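Local coordinates for protein transport protein SEC7 (Saccharomyces cerevisiae, PDB 4OIY) that activates the small GTPase ARF1 at the trans-Golgi network as a guanine nucleotide exchange factor, here represented by its catalytic Sec7 domain, at residues R110-F115 with L136-I141. Sequence-based numbering, arbitrary orientation. Where two conformers were deposited one is given.
Sequences RFMLKF and LSYSLI
Met112 is the hub of this contact, and its side chain meets Ser137, Tyr138 and Ile141 in turn. At its root Met112 CB makes a van der Waals contact with the phenol oxygen, 3.5 Å from Tyr138 OH. The apolar packing begins one atom further out, where Met112 CG sits 3.8 Å from Tyr138 CZ, approaching the ring at a slant. Bends at chi2 (-45°) and chi3 (-61°) then fold the thioether over, carrying Met112 CE to 3.7 Å from Ser137 CB. Met112 CE also meets Ile141 CD1 tip to tip, at 4.1 Å. Leu92 of helix 88-96 also packs on Met112, while Leu96 reaches Ile141. All this lies in the all-helical Sec7 domain, where helices 105-122 and 130-148 run past each other with their axes 10.8 Å apart at these segments, at 118° between chain directions; side chains, not backbones, bridge that separation. The polar-aromatic contact is smaller. In the conformer given here, Ser137 OG comes up to the edge of the Phe115 ring, near its plane, 3.4 Å from Phe115 CE2, but its hydrogen bond is to Ala133 O, one turn back in its own helix. Tyr138 OH has a weak hydrogen bond to Asp109, just ahead of Arg110. An alanine in place of Tyr138 would probably open a gap beside Met112 CB and CG and leave Asp109 without this weak partner.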
loop_
_atom_site.group_PDB
_atom_site.type_symbol
_atom_site.label_atom_id
_atom_site.label_comp_id
_atom_site.label_asym_id
_atom_site.label_seq_id
_atom_site.Cartn_x
_atom_site.Cartn_y
_atom_site.Cartn_z
ATOM N N ARG A 110 2.736 -1.455 -10.160
ATOM C CA ARG A 110 1.319 -1.850 -10.180
ATOM C C ARG A 110 0.573 -1.314 -8.953
ATOM O O ARG A 110 -0.516 -0.730 -9.086
ATOM C CB ARG A 110 1.172 -3.375 -10.268
ATOM C CG ARG A 110 1.634 -3.981 -11.586
ATOM C CD ARG A 110 0.985 -5.343 -11.817
ATOM N NE ARG A 110 1.516 -6.417 -10.981
ATOM C CZ ARG A 110 2.620 -7.110 -11.259
ATOM N NH1 ARG A 110 3.017 -8.070 -10.443
ATOM N NH2 ARG A 110 3.339 -6.838 -12.346
ATOM N N PHE A 111 1.145 -1.510 -7.766
ATOM C CA PHE A 111 0.554 -0.978 -6.532
ATOM C C PHE A 111 0.405 0.538 -6.592
ATOM O O PHE A 111 -0.656 1.083 -6.260
ATOM C CB PHE A 111 1.408 -1.313 -5.311
ATOM C CG PHE A 111 1.329 -2.743 -4.870
ATOM C CD1 PHE A 111 0.330 -3.160 -4.009
ATOM C CD2 PHE A 111 2.278 -3.659 -5.285
ATOM C CE1 PHE A 111 0.273 -4.466 -3.577
ATOM C CE2 PHE A 111 2.228 -4.973 -4.851
ATOM C CZ PHE A 111 1.216 -5.377 -4.005
ATOM N N MET A 112 1.474 1.227 -6.987
ATOM C CA MET A 112 1.503 2.674 -6.872
ATOM C C MET A 112 0.636 3.333 -7.926
ATOM O O MET A 112 0.057 4.388 -7.664
ATOM C CB MET A 112 2.947 3.189 -6.880
ATOM C CG MET A 112 3.800 2.560 -5.766
ATOM S SD MET A 112 3.004 2.476 -4.137
ATOM C CE MET A 112 2.775 4.220 -3.920
ATOM N N LEU A 113 0.510 2.711 -9.101
ATOM C CA LEU A 113 -0.405 3.242 -10.117
ATOM C C LEU A 113 -1.855 3.111 -9.672
ATOM O O LEU A 113 -2.638 4.050 -9.837
ATOM C CB LEU A 113 -0.197 2.600 -11.492
ATOM C CG LEU A 113 -1.129 3.132 -12.591
ATOM C CD1 LEU A 113 -0.978 4.634 -12.793
ATOM C CD2 LEU A 113 -0.872 2.365 -13.881
ATOM N N LYS A 114 -2.215 1.966 -9.095
ATOM C CA LYS A 114 -3.577 1.775 -8.607
ATOM C C LYS A 114 -3.872 2.702 -7.429
ATOM O O LYS A 114 -4.958 3.276 -7.348
ATOM C CB LYS A 114 -3.815 0.324 -8.206
ATOM C CG LYS A 114 -5.222 0.034 -7.717
ATOM C CD LYS A 114 -6.301 0.251 -8.768
ATOM C CE LYS A 114 -7.669 -0.049 -8.169
ATOM N NZ LYS A 114 -8.809 0.297 -9.056
ATOM N N PHE A 115 -2.912 2.845 -6.518
ATOM C CA PHE A 115 -3.036 3.821 -5.437
ATOM C C PHE A 115 -3.312 5.215 -5.995
ATOM O O PHE A 115 -4.241 5.893 -5.552
ATOM C CB PHE A 115 -1.777 3.851 -4.575
ATOM C CG PHE A 115 -1.714 5.029 -3.654
ATOM C CD1 PHE A 115 -2.409 5.009 -2.456
ATOM C CD2 PHE A 115 -1.008 6.169 -4.002
ATOM C CE1 PHE A 115 -2.392 6.099 -1.620
ATOM C CE2 PHE A 115 -0.993 7.273 -3.165
ATOM C CZ PHE A 115 -1.689 7.230 -1.971
ATOM N N LEU A 136 4.684 11.465 -7.507
ATOM C CA LEU A 136 4.847 12.096 -6.207
ATOM C C LEU A 136 4.947 11.045 -5.109
ATOM O O LEU A 136 5.701 11.216 -4.160
ATOM C CB LEU A 136 3.691 13.058 -5.933
ATOM C CG LEU A 136 3.729 13.831 -4.610
ATOM C CD1 LEU A 136 5.045 14.576 -4.456
ATOM C CD2 LEU A 136 2.559 14.796 -4.539
ATOM N N SER A 137 4.204 9.948 -5.257
ATOM C CA SER A 137 4.225 8.881 -4.260
ATOM C C SER A 137 5.619 8.271 -4.106
ATOM O O SER A 137 6.049 7.992 -3.002
ATOM C CB SER A 137 3.201 7.802 -4.601
ATOM O OG SER A 137 1.897 8.333 -4.517
ATOM N N TYR A 138 6.339 8.079 -5.212
ATOM C CA TYR A 138 7.717 7.578 -5.118
ATOM C C TYR A 138 8.648 8.565 -4.429
ATOM O O TYR A 138 9.504 8.181 -3.641
ATOM C CB TYR A 138 8.294 7.234 -6.496
ATOM C CG TYR A 138 7.692 5.985 -7.065
ATOM C CD1 TYR A 138 8.235 4.738 -6.774
ATOM C CD2 TYR A 138 6.566 6.043 -7.864
ATOM C CE1 TYR A 138 7.664 3.583 -7.277
ATOM C CE2 TYR A 138 6.001 4.904 -8.380
ATOM C CZ TYR A 138 6.555 3.674 -8.082
ATOM O OH TYR A 138 5.978 2.540 -8.590
ATOM N N SER A 139 8.459 9.850 -4.717
ATOM C CA SER A 139 9.275 10.874 -4.087
ATOM C C SER A 139 9.019 10.915 -2.582
ATOM O O SER A 139 9.940 11.130 -1.796
ATOM C CB SER A 139 8.997 12.233 -4.723
ATOM O OG SER A 139 9.809 13.227 -4.154
ATOM N N LEU A 140 7.767 10.699 -2.190
ATOM C CA LEU A 140 7.395 10.686 -0.785
ATOM C C LEU A 140 7.955 9.461 -0.082
ATOM O O LEU A 140 8.396 9.561 1.056
ATOM C CB LEU A 140 5.875 10.749 -0.616
ATOM C CG LEU A 140 5.239 12.089 -1.000
ATOM C CD1 LEU A 140 3.733 11.972 -1.131
ATOM C CD2 LEU A 140 5.621 13.167 0.003
ATOM N N ILE A 141 7.945 8.308 -0.749
ATOM C CA ILE A 141 8.541 7.098 -0.171
ATOM C C ILE A 141 10.040 7.298 0.043
ATOM O O ILE A 141 10.588 6.931 1.090
ATOM C CB ILE A 141 8.286 5.862 -1.061
ATOM C CG1 ILE A 141 6.809 5.455 -0.987
ATOM C CG2 ILE A 141 9.167 4.688 -0.630
ATOM C CD1 ILE A 141 6.382 4.503 -2.075
#